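Long-range contact in chorismate mutase (PDB 1XHO), which probably catalyses the rearrangement of chorismate to prephenate as a trimeric chorismate mutase of the AroH type: residues Asn44-Lys58 / Leu82-Trp96. Residues are numbered along the deposited sequence; the frame is centred on the assembly and turned at random.
Sequences NTADEIVAETQKLLK and LDAAFPAIAARNMGW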
loop_
_atom_site.group_PDB
_atom_site.type_symbol
_atom_site.label_atom_id
_atom_site.label_comp_id
_atom_site.label_asym_id
_atom_site.label_seq_id
_atom_site.Cartn_x
_atom_site.Cartn_y
_atom_site.Cartn_z
ATOM N N ASN C 44 -15.428 -8.923 15.636
ATOM C CA ASN C 44 -14.369 -7.963 15.906
ATOM C C ASN C 44 -13.661 -8.291 17.235
ATOM O O ASN C 44 -13.869 -7.620 18.249
ATOM C CB ASN C 44 -14.944 -6.539 15.933
ATOM C CG ASN C 44 -13.871 -5.476 16.151
ATOM O OD1 ASN C 44 -12.730 -5.634 15.719
ATOM N ND2 ASN C 44 -14.233 -4.401 16.840
ATOM N N THR C 45 -12.837 -9.337 17.214
ATOM C CA THR C 45 -12.034 -9.731 18.366
ATOM C C THR C 45 -10.601 -10.003 17.912
ATOM O O THR C 45 -10.378 -10.336 16.756
ATOM C CB THR C 45 -12.605 -10.996 19.068
ATOM O OG1 THR C 45 -12.819 -12.034 18.106
ATOM C CG2 THR C 45 -13.912 -10.687 19.748
ATOM N N ALA C 46 -9.644 -9.844 18.827
ATOM C CA ALA C 46 -8.221 -10.049 18.536
ATOM C C ALA C 46 -7.889 -11.490 18.155
ATOM O O ALA C 46 -6.985 -11.730 17.348
ATOM C CB ALA C 46 -7.361 -9.617 19.736
ATOM N N ASP C 47 -8.614 -12.441 18.742
ATOM C CA ASP C 47 -8.399 -13.868 18.470
ATOM C C ASP C 47 -8.845 -14.244 17.070
ATOM O O ASP C 47 -8.136 -14.964 16.371
ATOM C CB ASP C 47 -9.124 -14.743 19.508
ATOM C CG ASP C 47 -8.357 -14.848 20.819
ATOM O OD1 ASP C 47 -7.120 -15.036 20.780
ATOM O OD2 ASP C 47 -8.992 -14.752 21.893
ATOM N N GLU C 48 -10.014 -13.747 16.671
ATOM C CA GLU C 48 -10.564 -14.018 15.348
ATOM C C GLU C 48 -9.743 -13.357 14.237
ATOM O O GLU C 48 -9.404 -14.000 13.238
ATOM C CB GLU C 48 -12.024 -13.542 15.258
ATOM C CG GLU C 48 -13.025 -14.488 15.895
ATOM C CD GLU C 48 -13.114 -15.815 15.158
ATOM O OE1 GLU C 48 -13.667 -15.845 14.029
ATOM O OE2 GLU C 48 -12.618 -16.826 15.707
ATOM N N ILE C 49 -9.443 -12.071 14.421
ATOM C CA ILE C 49 -8.632 -11.304 13.467
ATOM C C ILE C 49 -7.282 -11.984 13.216
ATOM O O ILE C 49 -6.873 -12.166 12.071
ATOM C CB ILE C 49 -8.406 -9.847 13.958
ATOM C CG1 ILE C 49 -9.706 -9.047 13.836
ATOM C CG2 ILE C 49 -7.296 -9.166 13.153
ATOM C CD1 ILE C 49 -9.709 -7.702 14.606
ATOM N N VAL C 50 -6.606 -12.365 14.293
ATOM C CA VAL C 50 -5.257 -12.934 14.192
ATOM C C VAL C 50 -5.280 -14.346 13.618
ATOM O O VAL C 50 -4.475 -14.670 12.756
ATOM C CB VAL C 50 -4.519 -12.898 15.566
ATOM C CG1 VAL C 50 -3.182 -13.641 15.506
ATOM C CG2 VAL C 50 -4.291 -11.448 15.999
ATOM N N ALA C 51 -6.204 -15.173 14.093
ATOM C CA ALA C 51 -6.288 -16.569 13.664
ATOM C C ALA C 51 -6.745 -16.682 12.213
ATOM O O ALA C 51 -6.193 -17.460 11.450
ATOM C CB ALA C 51 -7.229 -17.354 14.584
ATOM N N GLU C 52 -7.748 -15.908 11.823
ATOM C CA GLU C 52 -8.217 -15.949 10.432
ATOM C C GLU C 52 -7.208 -15.354 9.461
ATOM O O GLU C 52 -7.121 -15.801 8.313
ATOM C CB GLU C 52 -9.583 -15.276 10.281
ATOM C CG GLU C 52 -10.715 -16.061 10.955
ATOM C CD GLU C 52 -10.703 -17.534 10.589
ATOM O OE1 GLU C 52 -10.592 -17.850 9.386
ATOM O OE2 GLU C 52 -10.780 -18.374 11.510
ATOM N N THR C 53 -6.430 -14.372 9.926
ATOM C CA THR C 53 -5.362 -13.827 9.120
ATOM C C THR C 53 -4.257 -14.868 8.947
ATOM O O THR C 53 -3.694 -14.989 7.867
ATOM C CB THR C 53 -4.788 -12.495 9.694
ATOM O OG1 THR C 53 -5.830 -11.519 9.774
ATOM C CG2 THR C 53 -3.659 -11.950 8.794
ATOM N N GLN C 54 -3.967 -15.610 10.012
ATOM C CA GLN C 54 -2.918 -16.641 10.011
ATOM C C GLN C 54 -3.242 -17.783 9.037
ATOM O O GLN C 54 -2.385 -18.232 8.272
ATOM C CB GLN C 54 -2.747 -17.189 11.432
ATOM C CG GLN C 54 -1.388 -17.854 11.723
ATOM C CD GLN C 54 -1.119 -18.029 13.218
ATOM O OE1 GLN C 54 -1.673 -17.300 14.063
ATOM N NE2 GLN C 54 -0.258 -18.987 13.551
ATOM N N LYS C 55 -4.489 -18.238 9.063
ATOM C CA LYS C 55 -4.943 -19.280 8.142
ATOM C C LYS C 55 -4.837 -18.803 6.691
ATOM O O LYS C 55 -4.433 -19.562 5.808
ATOM C CB LYS C 55 -6.385 -19.710 8.469
ATOM N N LEU C 56 -5.189 -17.541 6.459
ATOM C CA LEU C 56 -5.101 -16.939 5.133
ATOM C C LEU C 56 -3.654 -16.879 4.631
ATOM O O LEU C 56 -3.380 -17.270 3.503
ATOM C CB LEU C 56 -5.748 -15.541 5.136
ATOM C CG LEU C 56 -5.676 -14.711 3.851
ATOM C CD1 LEU C 56 -6.221 -15.477 2.641
ATOM C CD2 LEU C 56 -6.415 -13.377 4.044
ATOM N N LEU C 57 -2.738 -16.393 5.467
ATOM C CA LEU C 57 -1.310 -16.343 5.114
ATOM C C LEU C 57 -0.726 -17.736 4.851
ATOM O O LEU C 57 0.055 -17.905 3.931
ATOM C CB LEU C 57 -0.500 -15.665 6.222
ATOM C CG LEU C 57 -0.814 -14.197 6.515
ATOM C CD1 LEU C 57 -0.087 -13.725 7.800
ATOM C CD2 LEU C 57 -0.467 -13.323 5.302
ATOM N N LYS C 58 -1.092 -18.711 5.681
ATOM C CA LYS C 58 -0.618 -20.101 5.546
ATOM C C LYS C 58 -1.087 -20.688 4.212
ATOM O O LYS C 58 -0.286 -21.164 3.418
ATOM C CB LYS C 58 -1.111 -20.939 6.745
ATOM C CG LYS C 58 -0.768 -22.444 6.729
ATOM C CD LYS C 58 0.688 -22.746 6.351
ATOM C CE LYS C 58 1.009 -24.234 6.521
ATOM N NZ LYS C 58 1.168 -24.636 7.955
ATOM N N LEU C 82 -13.679 -3.698 11.888
ATOM C CA LEU C 82 -12.627 -4.402 12.629
ATOM C C LEU C 82 -11.565 -3.426 13.160
ATOM O O LEU C 82 -10.931 -2.713 12.375
ATOM C CB LEU C 82 -11.941 -5.444 11.739
ATOM C CG LEU C 82 -12.808 -6.536 11.110
ATOM C CD1 LEU C 82 -11.926 -7.487 10.285
ATOM C CD2 LEU C 82 -13.612 -7.295 12.184
ATOM N N ASP C 83 -11.381 -3.403 14.482
ATOM C CA ASP C 83 -10.332 -2.583 15.129
ATOM C C ASP C 83 -9.638 -3.274 16.320
ATOM O O ASP C 83 -8.807 -2.664 16.978
ATOM C CB ASP C 83 -10.912 -1.219 15.587
ATOM C CG ASP C 83 -11.913 -1.342 16.762
ATOM O OD1 ASP C 83 -12.164 -2.457 17.256
ATOM O OD2 ASP C 83 -12.458 -0.299 17.192
ATOM N N ALA C 84 -9.971 -4.540 16.582
ATOM C CA ALA C 84 -9.539 -5.204 17.813
ATOM C C ALA C 84 -8.057 -5.582 17.813
ATOM O O ALA C 84 -7.460 -5.713 18.882
ATOM C CB ALA C 84 -10.404 -6.435 18.092
ATOM N N ALA C 85 -7.462 -5.766 16.636
ATOM C CA ALA C 85 -6.016 -5.997 16.553
ATOM C C ALA C 85 -5.432 -5.781 15.150
ATOM O O ALA C 85 -6.165 -5.680 14.165
ATOM C CB ALA C 85 -5.678 -7.407 17.044
ATOM N N PHE C 86 -4.101 -5.712 15.102
ATOM C CA PHE C 86 -3.317 -5.686 13.872
ATOM C C PHE C 86 -3.263 -7.093 13.267
ATOM O O PHE C 86 -2.743 -8.017 13.908
ATOM C CB PHE C 86 -1.864 -5.272 14.162
ATOM C CG PHE C 86 -1.639 -3.779 14.273
ATOM C CD1 PHE C 86 -0.846 -3.115 13.339
ATOM C CD2 PHE C 86 -2.175 -3.053 15.323
ATOM C CE1 PHE C 86 -0.616 -1.761 13.439
ATOM C CE2 PHE C 86 -1.950 -1.688 15.436
ATOM C CZ PHE C 86 -1.172 -1.036 14.495
ATOM N N PRO C 87 -3.758 -7.268 12.025
ATOM C CA PRO C 87 -3.597 -8.591 11.389
ATOM C C PRO C 87 -2.131 -9.017 11.234
ATOM O O PRO C 87 -1.850 -10.214 11.154
ATOM C CB PRO C 87 -4.266 -8.407 10.010
ATOM C CG PRO C 87 -5.183 -7.237 10.178
ATOM C CD PRO C 87 -4.475 -6.323 11.146
ATOM N N ALA C 88 -1.220 -8.036 11.194
ATOM C CA ALA C 88 0.226 -8.272 11.097
ATOM C C ALA C 88 0.803 -9.152 12.223
ATOM O O ALA C 88 1.878 -9.720 12.067
ATOM C CB ALA C 88 0.973 -6.929 11.062
ATOM N N ILE C 89 0.110 -9.227 13.357
ATOM C CA ILE C 89 0.488 -10.139 14.451
ATOM C C ILE C 89 0.504 -11.608 13.980
ATOM O O ILE C 89 1.339 -12.399 14.446
ATOM C CB ILE C 89 -0.460 -9.993 15.671
ATOM C CG1 ILE C 89 -0.283 -8.623 16.324
ATOM C CG2 ILE C 89 -0.189 -11.093 16.710
ATOM C CD1 ILE C 89 -1.489 -8.179 17.155
ATOM N N ALA C 90 -0.402 -11.953 13.053
ATOM C CA ALA C 90 -0.479 -13.308 12.494
ATOM C C ALA C 90 0.834 -13.743 11.851
ATOM O O ALA C 90 1.279 -14.866 12.073
ATOM C CB ALA C 90 -1.624 -13.423 11.490
ATOM N N ALA C 91 1.453 -12.850 11.075
ATOM C CA ALA C 91 2.737 -13.144 10.425
ATOM C C ALA C 91 3.850 -13.338 11.453
ATOM O O ALA C 91 4.724 -14.189 11.284
ATOM C CB ALA C 91 3.105 -12.034 9.442
ATOM N N ARG C 92 3.811 -12.545 12.518
ATOM C CA ARG C 92 4.775 -12.667 13.606
ATOM C C ARG C 92 4.614 -13.996 14.371
ATOM O O ARG C 92 5.605 -14.629 14.700
ATOM C CB ARG C 92 4.661 -11.480 14.568
ATOM C CG ARG C 92 5.923 -11.254 15.358
ATOM C CD ARG C 92 5.704 -10.382 16.590
ATOM N NE ARG C 92 6.863 -10.450 17.481
ATOM C CZ ARG C 92 7.127 -11.460 18.312
ATOM N NH1 ARG C 92 6.313 -12.512 18.394
ATOM N NH2 ARG C 92 8.217 -11.417 19.074
ATOM N N ASN C 93 3.369 -14.400 14.649
ATOM C CA ASN C 93 3.076 -15.702 15.290
ATOM C C ASN C 93 3.719 -16.875 14.555
ATOM O O ASN C 93 4.341 -17.750 15.169
ATOM C CB ASN C 93 1.565 -15.968 15.339
ATOM C CG ASN C 93 0.837 -15.091 16.328
ATOM O OD1 ASN C 93 1.421 -14.207 16.954
ATOM N ND2 ASN C 93 -0.460 -15.335 16.476
HETATM N N MSE C 94 3.564 -16.884 13.236
HETATM C CA MSE C 94 4.064 -17.976 12.404
HETATM C C MSE C 94 5.536 -17.805 11.978
HETATM O O MSE C 94 6.006 -18.456 11.038
HETATM C CB MSE C 94 3.156 -18.159 11.186
HETATM C CG MSE C 94 3.109 -16.988 10.219
HETATM SE SE MSE C 94 1.480 -17.055 9.124
HETATM C CE MSE C 94 1.850 -18.788 8.234
ATOM N N GLY C 95 6.254 -16.931 12.676
ATOM C CA GLY C 95 7.688 -16.809 12.524
ATOM C C GLY C 95 8.165 -15.919 11.400
ATOM O O GLY C 95 9.348 -15.955 11.060
ATOM N N TRP C 96 7.271 -15.117 10.816
ATOM C CA TRP C 96 7.687 -14.171 9.776
ATOM C C TRP C 96 8.081 -12.847 10.442
ATOM O O TRP C 96 7.364 -11.847 10.380
ATOM C CB TRP C 96 6.610 -13.981 8.695
ATOM C CG TRP C 96 6.232 -15.244 7.942
ATOM C CD1 TRP C 96 6.861 -16.459 7.994
ATOM C CD2 TRP C 96 5.159 -15.392 7.000
ATOM N NE1 TRP C 96 6.231 -17.354 7.166
ATOM C CE2 TRP C 96 5.187 -16.724 6.539
ATOM C CE3 TRP C 96 4.166 -14.530 6.512
ATOM C CZ2 TRP C 96 4.263 -17.217 5.616
ATOM C CZ3 TRP C 96 3.253 -15.022 5.583
ATOM C CH2 TRP C 96 3.306 -16.348 5.148
#
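The short helix 89-93 and the loop that leads into it pack along the 46-58 part of helix 46-63, on one face of the mixed sheet, with hydrogen bonds from N44 at one end and apolar side chains packed beyond it. The axes of the 46-58 part and of the 89-93 turn are 8.5 Å apart at closest approach and cross at -63°. At the crossing A90 is the knob: its CB sits among V50, T53, Q54 and L57, 3.4 Å from V50 O, and the lack of a longer side chain lets the backbones come this close. Next to it T53 turns its CG2 to P87 O, while T53 OG1 lies 3.5 Å from P87 CB and hydrogen-bonds back to I49 O. That carbonyl also takes T53 N, on the opposite face of its plane.

N44, just ahead of the helix, grips the loop with its amide. With CG anti to the backbone N (chi1 -177°), OD1 is placed to accept both D83 N at 2.9 Å, from above the carbonyl plane, and A84 N at 3.1 Å. N44 ND2 gives D83 OD1 a nearly straight hydrogen bond (173°); D83 OD1 lies in the amide plane of N44, whereas ND2 stands above the carboxylate plane. I49 follows, its CD1 3.6 Å from A85 N.

At the far end L57 CB lies 3.8 Å from SE of the selenomethionine M94 and 3.9 Å from W96 CZ3; M94 CG lies over the centre of the indole. On the outer side Q54 OE1 takes a weak hydrogen bond from N93 ND2, the two amide planes steeply turned. Beneath, T53 and P87 both rest on F76 of strand 71-78, while P87 also meets I107 of the second subunit. Helix 89-93 ends in a Schellman motif with G95 at C-prime, and the long helix and the short one lie on the same face of the sheet, consistent with the trimeric AroH-type chorismate mutase fold.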